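Local coordinates for protein rutinosidase (Aspergillus niger, PDB 6I1A) that acts as a secreted family 5 glycoside hydrolase that releases rutinose from flavonoid glycosides such as rutin and is also predicted to cleave beta-1,3-glucans, at residues 203-208 with 243-248; 196-201 with 210-215; 265-270 with 299-304. One frame throughout, in Å; residues are numbered along the deposited sequence.

Contact 1 of 3, residues 203-208 with 243-248; sequences VVFGTP and GSFKYP. With NAG (2-acetamido-2-deoxy-beta-D-glucopyranose), chain B; EDO (1,2-ethanediol), chain H.
Two turns in the loops of a TIM barrel meet where the type II turn Val-204 to Thr-207 lays Gly-206 on the ring of Phe-245, a residue of the type II' turn Gly-243 to Lys-246. The Gly-206 CA sits 3.4 Å from the Phe-245 ring centroid, only 12° off the ring normal, which defines a CH-pi contact over the centre of the face. The same ring turns its edge to the face of Phe-205, with centroids 5.0 Å apart and planes at 73°: a T-shaped pair. CG of Phe-245 stands anti to its carbonyl carbon (chi1 -52°), which carries the ring in under Gly-206.

Polar links join the two segments further along. Lys-246 NZ, on a chain bent twice, donates to Pro-208 O at 2.9 Å; it also reaches Leu-211 O and forms a salt bridge with Asp-274 of the second subunit. One water spans the backbones, donating to Thr-207 O (2.9 Å) and accepting from Phe-245 N (3.0 Å). Pro-208 CG lies over one face of Tyr-247, 4.0 Å from its CZ.

The first loop runs from strand 187-190 to helix 213-233 and the second from strand 239-241 to helix 248-252; Pro-248, at the end of the second segment, packs on Phe-263 and Thr-265 of strand 261-269.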
loop_
_atom_site.group_PDB
_atom_site.type_symbol
_atom_site.label_atom_id
_atom_site.label_comp_id
_atom_site.label_asym_id
_atom_site.label_seq_id
_atom_site.Cartn_x
_atom_site.Cartn_y
_atom_site.Cartn_z
ATOM N N VAL A 203 11.348 3.818 -2.534
ATOM C CA VAL A 203 10.174 2.975 -2.779
ATOM C C VAL A 203 9.166 3.093 -1.640
ATOM O O VAL A 203 7.945 2.877 -1.879
ATOM C CB VAL A 203 10.598 1.530 -3.034
ATOM C CG1 VAL A 203 11.094 0.798 -1.783
ATOM C CG2 VAL A 203 9.451 0.810 -3.704
ATOM N N VAL A 204 9.589 3.438 -0.432
ATOM C CA VAL A 204 8.667 3.564 0.718
ATOM C C VAL A 204 8.089 4.978 0.813
ATOM O O VAL A 204 7.208 5.214 1.654
ATOM C CB VAL A 204 9.273 3.163 2.056
ATOM C CG1 VAL A 204 9.732 1.712 2.065
ATOM C CG2 VAL A 204 10.369 4.108 2.495
ATOM N N PHE A 205 8.596 5.919 0.033
ATOM C CA PHE A 205 8.012 7.283 0.164
ATOM C C PHE A 205 6.549 7.194 -0.265
ATOM O O PHE A 205 6.174 6.388 -1.133
ATOM C CB PHE A 205 8.795 8.310 -0.660
ATOM C CG PHE A 205 8.635 9.727 -0.124
ATOM C CD1 PHE A 205 9.160 10.091 1.090
ATOM C CD2 PHE A 205 7.887 10.656 -0.822
ATOM C CE1 PHE A 205 8.960 11.363 1.603
ATOM C CE2 PHE A 205 7.708 11.938 -0.323
ATOM C CZ PHE A 205 8.285 12.293 0.861
ATOM N N GLY A 206 5.686 8.013 0.353
ATOM C CA GLY A 206 4.261 7.905 0.129
ATOM C C GLY A 206 3.523 6.841 0.903
ATOM O O GLY A 206 2.320 6.686 0.650
ATOM N N THR A 207 4.229 6.084 1.738
ATOM C CA THR A 207 3.638 4.978 2.479
ATOM C C THR A 207 3.937 5.130 3.971
ATOM O O THR A 207 4.886 5.872 4.364
ATOM C CB THR A 207 4.193 3.626 2.052
ATOM O OG1 THR A 207 5.445 3.328 2.640
ATOM C CG2 THR A 207 4.285 3.476 0.545
ATOM N N PRO A 208 3.269 4.358 4.822
ATOM C CA PRO A 208 3.575 4.401 6.261
ATOM C C PRO A 208 5.012 4.000 6.592
ATOM O O PRO A 208 5.478 4.349 7.680
ATOM C CB PRO A 208 2.577 3.402 6.850
ATOM C CG PRO A 208 1.365 3.568 5.923
ATOM C CD PRO A 208 1.984 3.655 4.560
ATOM N N GLY A 243 0.768 14.418 8.941
ATOM C CA GLY A 243 1.391 13.298 9.646
ATOM C C GLY A 243 2.043 12.312 8.714
ATOM O O GLY A 243 1.847 11.098 8.834
ATOM N N SER A 244 2.882 12.801 7.812
ATOM C CA SER A 244 3.610 11.950 6.849
ATOM C C SER A 244 2.555 11.183 6.041
ATOM O O SER A 244 1.520 11.731 5.679
ATOM C CB SER A 244 4.637 11.084 7.562
ATOM O OG SER A 244 5.560 10.486 6.658
ATOM N N PHE A 245 2.789 9.901 5.805
ATOM C CA PHE A 245 1.889 9.027 5.026
ATOM C C PHE A 245 1.347 7.962 5.934
ATOM O O PHE A 245 0.861 6.946 5.426
ATOM C CB PHE A 245 2.618 8.473 3.801
ATOM C CG PHE A 245 3.270 9.538 2.963
ATOM C CD1 PHE A 245 2.496 10.346 2.125
ATOM C CD2 PHE A 245 4.614 9.780 3.076
ATOM C CE1 PHE A 245 3.128 11.362 1.393
ATOM C CE2 PHE A 245 5.235 10.777 2.364
ATOM C CZ PHE A 245 4.497 11.566 1.535
ATOM N N LYS A 246 1.326 8.178 7.248
ATOM C CA LYS A 246 0.582 7.304 8.179
ATOM C C LYS A 246 -0.908 7.533 7.962
ATOM O O LYS A 246 -1.357 8.680 7.609
ATOM C CB LYS A 246 0.901 7.686 9.630
ATOM C CG LYS A 246 2.332 7.589 9.957
ATOM C CD LYS A 246 2.899 6.249 9.802
ATOM C CE LYS A 246 4.030 5.890 10.726
ATOM N NZ LYS A 246 4.502 4.501 10.425
ATOM N N TYR A 247 -1.698 6.518 8.185
ATOM C CA TYR A 247 -3.167 6.742 8.233
ATOM C C TYR A 247 -3.475 7.688 9.384
ATOM O O TYR A 247 -2.797 7.648 10.402
ATOM C CB TYR A 247 -3.803 5.375 8.346
ATOM C CG TYR A 247 -3.419 4.553 7.136
ATOM C CD1 TYR A 247 -2.992 5.174 5.946
ATOM C CD2 TYR A 247 -3.205 3.219 7.256
ATOM C CE1 TYR A 247 -2.517 4.430 4.862
ATOM C CE2 TYR A 247 -2.797 2.456 6.172
ATOM C CZ TYR A 247 -2.459 3.047 4.974
ATOM O OH TYR A 247 -1.956 2.245 3.971
ATOM N N PRO A 248 -4.465 8.617 9.256
ATOM C CA PRO A 248 -4.804 9.508 10.352
ATOM C C PRO A 248 -5.046 8.732 11.638
ATOM O O PRO A 248 -4.720 9.242 12.710
ATOM C CB PRO A 248 -6.070 10.243 9.856
ATOM C CG PRO A 248 -5.913 10.226 8.335
ATOM C CD PRO A 248 -5.248 8.916 8.038
HETATM C C1 NAG B . 10.666 -3.090 -8.304
HETATM C C2 NAG B . 9.790 -1.935 -8.712
HETATM C C3 NAG B . 10.481 -0.576 -8.346
HETATM C C4 NAG B . 10.867 -0.581 -6.913
HETATM C C5 NAG B . 11.714 -1.775 -6.572
HETATM C C6 NAG B . 11.996 -1.830 -5.122
HETATM C C7 NAG B . 8.338 -2.351 -10.648
HETATM C C8 NAG B . 8.091 -2.248 -12.111
HETATM N N2 NAG B . 9.530 -1.968 -10.150
HETATM O O3 NAG B . 9.527 0.483 -8.625
HETATM O O4 NAG B . 11.648 0.612 -6.563
HETATM O O5 NAG B . 10.920 -2.989 -6.909
HETATM O O6 NAG B . 13.023 -2.804 -4.817
HETATM O O7 NAG B . 7.429 -2.691 -9.898
HETATM C C1 EDO H . -2.404 11.696 8.917
HETATM O O1 EDO H . -1.410 10.737 9.113
HETATM C C2 EDO H . -2.045 12.494 7.734
HETATM O O2 EDO H . -1.878 13.788 8.057
HETATM O O HOH W 1 4.757 7.760 6.601
#

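Contact 2 of 3, residues 196-201 with 210-215; sequences ADNNTN and ALTDHG. With NAG (2-acetamido-2-deoxy-beta-D-glucopyranose), chain F; EDO (1,2-ethanediol), chain O.
The carboxylate of Asp-197 is the flat group here, and residues 211-215 approach it from several directions. Over one face, Leu-211 CD1 stands above OD1 at 3.6 Å while Gly-215 CA stands above OD2 at 3.4 Å; obliquely from the opposite side comes the methyl CG2 of Thr-212. Both oxygens use their syn lone pairs, and both are taken by Thr-212: its backbone N donates to Asp-197 OD1 at 2.8 Å in a nearly straight bond (169°), and its OG1 donates to Asp-197 OD2 at 2.6 Å. Two bonds to one residue fix the rotation of the carboxylate. The CB bond of Asp-197 does not aim at Thr-212; placing CG between backbone N and carbonyl carbon (chi1 67°) swings the carboxylate there, and the two side chains meet at about a right angle.

Thr-212 OG1 is used twice, since it also accepts from Gly-215 N at 3.0 Å, with an angle of 176° at the hydrogen. Asp-197 therefore acts as a second shell that orients the capping hydroxyl. At the other end of the contact, Asn-198 N donates to Ala-210 O at 2.9 Å, approaching from above the carbonyl plane and not along a lone pair. Nearby, Ala-196 CB packs 4.1 Å from Ala-210 CB.

The Asn-198 side chain carries a glycan: ND2 is bonded covalently to C1 of the N-acetylglucosamine and also hydrogen-bonds to Leu-209 O. The sugar's acetyl methyl C8 lies 3.8 Å from Thr-212 CG2. Taken together, the geometry is that of a helix N-cap, with Thr-212 starting helix 213-233 and an Asn-X-Thr glycosylation sequon in the loop that leads to it.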
loop_
_atom_site.group_PDB
_atom_site.type_symbol
_atom_site.label_atom_id
_atom_site.label_comp_id
_atom_site.label_asym_id
_atom_site.label_seq_id
_atom_site.Cartn_x
_atom_site.Cartn_y
_atom_site.Cartn_z
ATOM N N ALA A 196 9.893 12.341 7.164
ATOM C CA ALA A 196 10.209 10.939 6.836
ATOM C C ALA A 196 11.641 10.659 7.248
ATOM O O ALA A 196 12.517 11.392 6.813
ATOM C CB ALA A 196 9.976 10.697 5.383
ATOM N N ASP A 197 11.825 9.608 8.054
ATOM C CA ASP A 197 13.160 9.208 8.521
ATOM C C ASP A 197 13.580 7.881 7.938
ATOM O O ASP A 197 14.683 7.378 8.347
ATOM C CB ASP A 197 13.266 9.149 10.044
ATOM C CG ASP A 197 12.442 8.057 10.639
ATOM O OD1 ASP A 197 11.495 7.617 9.987
ATOM O OD2 ASP A 197 12.720 7.648 11.802
ATOM N N ASN A 198 12.790 7.233 7.075
ATOM C CA ASN A 198 13.112 5.853 6.609
ATOM C C ASN A 198 13.027 5.776 5.100
ATOM O O ASN A 198 12.790 4.650 4.566
ATOM C CB ASN A 198 12.221 4.831 7.251
ATOM C CG ASN A 198 12.731 3.427 7.057
ATOM O OD1 ASN A 198 13.939 3.190 7.123
ATOM N ND2 ASN A 198 11.801 2.491 6.770
ATOM N N ASN A 199 13.290 6.852 4.382
ATOM C CA ASN A 199 13.137 6.926 2.912
ATOM C C ASN A 199 14.485 6.998 2.181
ATOM O O ASN A 199 14.515 7.509 1.050
ATOM C CB ASN A 199 12.199 8.067 2.533
ATOM C CG ASN A 199 12.727 9.430 2.949
ATOM O OD1 ASN A 199 13.118 9.559 4.105
ATOM N ND2 ASN A 199 12.706 10.372 2.039
ATOM N N THR A 200 15.534 6.385 2.716
ATOM C CA THR A 200 16.788 6.306 1.924
ATOM C C THR A 200 16.538 5.476 0.665
ATOM O O THR A 200 17.082 5.849 -0.381
ATOM C CB THR A 200 17.948 5.744 2.713
ATOM O OG1 THR A 200 17.597 4.457 3.170
ATOM C CG2 THR A 200 18.262 6.575 3.924
ATOM N N ASN A 201 15.650 4.489 0.740
ATOM C CA ASN A 201 15.123 3.816 -0.473
ATOM C C ASN A 201 13.742 4.429 -0.712
ATOM O O ASN A 201 12.841 4.272 0.134
ATOM C CB ASN A 201 15.068 2.299 -0.272
ATOM C CG ASN A 201 14.677 1.619 -1.560
ATOM O OD1 ASN A 201 13.936 2.158 -2.386
ATOM N ND2 ASN A 201 15.128 0.381 -1.704
ATOM N N ALA A 210 7.632 5.130 5.415
ATOM C CA ALA A 210 8.578 6.260 5.274
ATOM C C ALA A 210 8.910 6.855 6.641
ATOM O O ALA A 210 9.933 7.567 6.721
ATOM C CB ALA A 210 7.955 7.300 4.415
ATOM N N LEU A 211 8.168 6.575 7.676
ATOM C CA LEU A 211 8.377 7.155 9.033
ATOM C C LEU A 211 8.341 6.039 10.060
ATOM O O LEU A 211 7.295 5.348 10.166
ATOM C CB LEU A 211 7.333 8.249 9.275
ATOM C CG LEU A 211 7.440 9.008 10.620
ATOM C CD1 LEU A 211 8.721 9.877 10.653
ATOM C CD2 LEU A 211 6.211 9.867 10.858
ATOM N N THR A 212 9.438 5.857 10.771
ATOM C CA THR A 212 9.520 4.850 11.858
ATOM C C THR A 212 8.791 5.334 13.110
ATOM O O THR A 212 8.475 6.509 13.248
ATOM C CB THR A 212 10.957 4.482 12.229
ATOM O OG1 THR A 212 11.536 5.590 12.940
ATOM C CG2 THR A 212 11.789 4.173 11.013
ATOM N N ASP A 213 8.489 4.414 14.044
ATOM C CA ASP A 213 7.897 4.822 15.325
ATOM C C ASP A 213 8.825 5.781 16.071
ATOM O O ASP A 213 8.332 6.739 16.698
ATOM C CB ASP A 213 7.591 3.591 16.198
ATOM C CG ASP A 213 6.259 2.894 15.884
ATOM O OD1 ASP A 213 5.299 3.477 15.229
ATOM O OD2 ASP A 213 6.154 1.732 16.309
ATOM N N HIS A 214 10.134 5.580 15.997
ATOM C CA HIS A 214 11.104 6.481 16.644
ATOM C C HIS A 214 10.976 7.892 16.024
ATOM O O HIS A 214 10.930 8.887 16.753
ATOM C CB HIS A 214 12.493 5.895 16.413
ATOM C CG HIS A 214 13.619 6.500 17.151
ATOM N ND1 HIS A 214 14.719 7.057 16.488
ATOM C CD2 HIS A 214 13.876 6.588 18.477
ATOM C CE1 HIS A 214 15.597 7.476 17.391
ATOM N NE2 HIS A 214 15.083 7.250 18.622
ATOM N N GLY A 215 11.004 7.985 14.693
ATOM C CA GLY A 215 10.831 9.287 14.049
ATOM C C GLY A 215 9.488 9.877 14.353
ATOM O O GLY A 215 9.399 11.087 14.557
HETATM C C1 NAG F . 12.232 1.122 6.522
HETATM C C2 NAG F . 11.263 0.107 7.147
HETATM C C3 NAG F . 11.692 -1.321 6.652
HETATM C C4 NAG F . 11.748 -1.379 5.146
HETATM C C5 NAG F . 12.735 -0.344 4.652
HETATM C C6 NAG F . 12.841 -0.323 3.156
HETATM C C7 NAG F . 10.276 0.711 9.287
HETATM C C8 NAG F . 10.420 0.631 10.795
HETATM N N2 NAG F . 11.265 0.204 8.586
HETATM O O3 NAG F . 10.673 -2.251 7.097
HETATM O O4 NAG F . 12.312 -2.675 4.766
HETATM O O5 NAG F . 12.241 0.957 5.112
HETATM O O6 NAG F . 13.930 0.479 2.697
HETATM O O7 NAG F . 9.310 1.286 8.762
HETATM C C1 EDO O . 17.036 11.481 -1.088
HETATM O O1 EDO O . 17.283 10.831 -2.339
HETATM C C2 EDO O . 16.061 10.631 -0.366
HETATM O O2 EDO O . 16.414 9.254 -0.302
#

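Contact 3 of 3, residues 265-270 with 299-304; sequences THHYYY and VFVGEW
The beta-alpha-beta unit of strand 261-269, helix 280-290 and strand 299-308 brings His-266 beside Glu-303 on neighbouring parallel strands, whose axes here lie 4.8 Å apart at 22°. Two backbone bonds give the register: Thr-265 N to Phe-300 O and His-267 N to Glu-303 O, each 3.0 Å. Glu-303 CG lies 3.7 Å from the centroid of the His-266 ring, over its centre, and the carboxylate beyond is stacked on the same ring with planes only 21° apart. CG anti to the carbonyl carbon (chi1 -65°) and an extended chain beyond it give Glu-303 this course along the ring.

Tyr-268 OH donates to Glu-303 OE1 at 2.6 Å, meeting it on the anti side and somewhat out of the carboxylate plane, while OE2 forms a salt bridge with Arg-92; both carboxylate oxygens are thus held. His-266 ND1 is hydrogen-bonded to Glu-194. On the other side of the sheet, Val-301 CG2 packs 3.5 Å from Thr-265 OG1. His-267 O, buried with no hydrogen-bond partner in the model, has Trp-304 CA 3.2 Å away. Adjacent parallel strands linked through a helix are the repeating arrangement of the TIM barrel of family 5 hydrolases.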
loop_
_atom_site.group_PDB
_atom_site.type_symbol
_atom_site.label_atom_id
_atom_site.label_comp_id
_atom_site.label_asym_id
_atom_site.label_seq_id
_atom_site.Cartn_x
_atom_site.Cartn_y
_atom_site.Cartn_z
ATOM N N THR A 265 -3.838 15.251 4.592
ATOM C CA THR A 265 -3.426 14.050 3.874
ATOM C C THR A 265 -2.993 14.370 2.451
ATOM O O THR A 265 -3.543 15.297 1.851
ATOM C CB THR A 265 -4.530 12.991 3.867
ATOM O OG1 THR A 265 -5.708 13.601 3.318
ATOM C CG2 THR A 265 -4.776 12.425 5.251
ATOM N N HIS A 266 -1.966 13.683 1.989
ATOM C CA HIS A 266 -1.439 13.918 0.624
ATOM C C HIS A 266 -1.633 12.635 -0.162
ATOM O O HIS A 266 -1.138 11.594 0.257
ATOM C CB HIS A 266 0.056 14.270 0.659
ATOM C CG HIS A 266 0.338 15.584 1.270
ATOM N ND1 HIS A 266 1.635 16.096 1.364
ATOM C CD2 HIS A 266 -0.477 16.513 1.798
ATOM C CE1 HIS A 266 1.579 17.290 1.955
ATOM N NE2 HIS A 266 0.290 17.580 2.262
ATOM N N HIS A 267 -2.366 12.689 -1.263
ATOM C CA HIS A 267 -2.681 11.479 -2.065
ATOM C C HIS A 267 -2.235 11.667 -3.506
ATOM O O HIS A 267 -2.807 12.532 -4.206
ATOM C CB HIS A 267 -4.212 11.199 -2.024
ATOM C CG HIS A 267 -4.720 10.875 -0.663
ATOM N ND1 HIS A 267 -4.134 9.939 0.147
ATOM C CD2 HIS A 267 -5.765 11.415 0.014
ATOM C CE1 HIS A 267 -4.849 9.883 1.284
ATOM N NE2 HIS A 267 -5.838 10.788 1.245
ATOM N N TYR A 268 -1.286 10.856 -3.918
ATOM C CA TYR A 268 -0.733 10.870 -5.275
ATOM C C TYR A 268 -0.754 9.487 -5.867
ATOM O O TYR A 268 -0.869 8.469 -5.177
ATOM C CB TYR A 268 0.697 11.432 -5.233
ATOM C CG TYR A 268 0.787 12.907 -4.950
ATOM C CD1 TYR A 268 0.416 13.823 -5.913
ATOM C CD2 TYR A 268 1.223 13.396 -3.719
ATOM C CE1 TYR A 268 0.556 15.187 -5.730
ATOM C CE2 TYR A 268 1.389 14.759 -3.541
ATOM C CZ TYR A 268 1.044 15.642 -4.531
ATOM O OH TYR A 268 1.304 17.002 -4.362
ATOM N N TYR A 269 -0.658 9.464 -7.186
ATOM C CA TYR A 269 -0.890 8.231 -7.998
ATOM C C TYR A 269 0.164 8.004 -9.061
ATOM O O TYR A 269 -0.001 7.065 -9.840
ATOM C CB TYR A 269 -2.279 8.295 -8.617
ATOM C CG TYR A 269 -3.324 8.579 -7.584
ATOM C CD1 TYR A 269 -3.841 7.609 -6.730
ATOM C CD2 TYR A 269 -3.809 9.864 -7.435
ATOM C CE1 TYR A 269 -4.725 7.917 -5.712
ATOM C CE2 TYR A 269 -4.687 10.195 -6.425
ATOM C CZ TYR A 269 -5.150 9.231 -5.543
ATOM O OH TYR A 269 -5.999 9.516 -4.523
ATOM N N TYR A 270 1.206 8.823 -9.123
ATOM C CA TYR A 270 2.075 8.927 -10.321
ATOM C C TYR A 270 3.222 7.925 -10.270
ATOM O O TYR A 270 3.940 7.780 -11.294
ATOM C CB TYR A 270 2.613 10.357 -10.506
ATOM C CG TYR A 270 3.444 10.878 -9.359
ATOM C CD1 TYR A 270 4.786 10.567 -9.211
ATOM C CD2 TYR A 270 2.900 11.693 -8.389
ATOM C CE1 TYR A 270 5.516 10.997 -8.105
ATOM C CE2 TYR A 270 3.623 12.165 -7.296
ATOM C CZ TYR A 270 4.950 11.837 -7.171
ATOM O OH TYR A 270 5.692 12.326 -6.078
ATOM N N VAL A 299 -10.281 16.048 8.346
ATOM C CA VAL A 299 -9.209 15.787 7.379
ATOM C C VAL A 299 -9.394 16.730 6.192
ATOM O O VAL A 299 -10.499 16.931 5.722
ATOM C CB VAL A 299 -9.223 14.324 6.932
ATOM C CG1 VAL A 299 -8.243 14.026 5.779
ATOM C CG2 VAL A 299 -8.933 13.418 8.126
ATOM N N PHE A 300 -8.302 17.255 5.702
ATOM C CA PHE A 300 -8.248 18.032 4.445
ATOM C C PHE A 300 -7.175 17.407 3.547
ATOM O O PHE A 300 -6.093 17.117 4.033
ATOM C CB PHE A 300 -7.904 19.471 4.762
ATOM C CG PHE A 300 -7.910 20.448 3.615
ATOM C CD1 PHE A 300 -9.117 20.854 3.059
ATOM C CD2 PHE A 300 -6.743 20.957 3.073
ATOM C CE1 PHE A 300 -9.151 21.758 1.992
ATOM C CE2 PHE A 300 -6.756 21.850 2.015
ATOM C CZ PHE A 300 -7.970 22.273 1.512
ATOM N N VAL A 301 -7.467 17.208 2.261
ATOM C CA VAL A 301 -6.522 16.568 1.338
ATOM C C VAL A 301 -5.669 17.692 0.783
ATOM O O VAL A 301 -5.991 18.295 -0.272
ATOM C CB VAL A 301 -7.231 15.732 0.262
ATOM C CG1 VAL A 301 -6.217 15.140 -0.694
ATOM C CG2 VAL A 301 -8.031 14.644 0.934
ATOM N N GLY A 302 -4.631 18.090 1.518
ATOM C CA GLY A 302 -3.885 19.302 1.158
ATOM C C GLY A 302 -3.020 19.215 -0.076
ATOM O O GLY A 302 -2.555 20.296 -0.527
ATOM N N GLU A 303 -2.741 18.036 -0.563
ATOM C CA GLU A 303 -2.036 17.873 -1.846
ATOM C C GLU A 303 -2.613 16.632 -2.521
ATOM O O GLU A 303 -2.757 15.576 -1.882
ATOM C CB GLU A 303 -0.543 17.650 -1.730
ATOM C CG GLU A 303 0.228 18.812 -1.171
ATOM C CD GLU A 303 1.729 18.622 -1.237
ATOM O OE1 GLU A 303 2.241 17.745 -2.024
ATOM O OE2 GLU A 303 2.446 19.301 -0.459
ATOM N N TRP A 304 -2.797 16.751 -3.836
ATOM C CA TRP A 304 -3.136 15.634 -4.742
ATOM C C TRP A 304 -2.974 16.119 -6.160
ATOM O O TRP A 304 -2.905 17.334 -6.432
ATOM C CB TRP A 304 -4.558 15.090 -4.486
ATOM C CG TRP A 304 -5.646 16.001 -4.977
ATOM C CD1 TRP A 304 -6.012 17.231 -4.533
ATOM C CD2 TRP A 304 -6.517 15.713 -6.105
ATOM N NE1 TRP A 304 -7.085 17.701 -5.261
ATOM C CE2 TRP A 304 -7.407 16.802 -6.236
ATOM C CE3 TRP A 304 -6.622 14.620 -6.977
ATOM C CZ2 TRP A 304 -8.417 16.793 -7.197
ATOM C CZ3 TRP A 304 -7.635 14.618 -7.927
ATOM C CH2 TRP A 304 -8.478 15.711 -8.012
#

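Contacts 1 and 2 form one continuous patch, their centres about 9 Å apart: Val-204 packs on Asn-198 and Ala-210, and Phe-205 on Asn-199. Along the chain their segments alternate, because both draw on the loop from strand 187-190 to helix 213-233; both also touch the second subunit. Contact 3 follows in series, its centre about 11 Å from that of contact 1 and 19 Å from that of contact 2, which it does not touch. Strand 261-269 runs between strands 239-241 and 299-308 in the barrel wall; contact 1 uses the loop after strand 239-241, and contact 3 pairs strand 261-269 with strand 299-308. Contact 1 thus lies between the others, meeting contact 3 where Phe-245 packs near His-266.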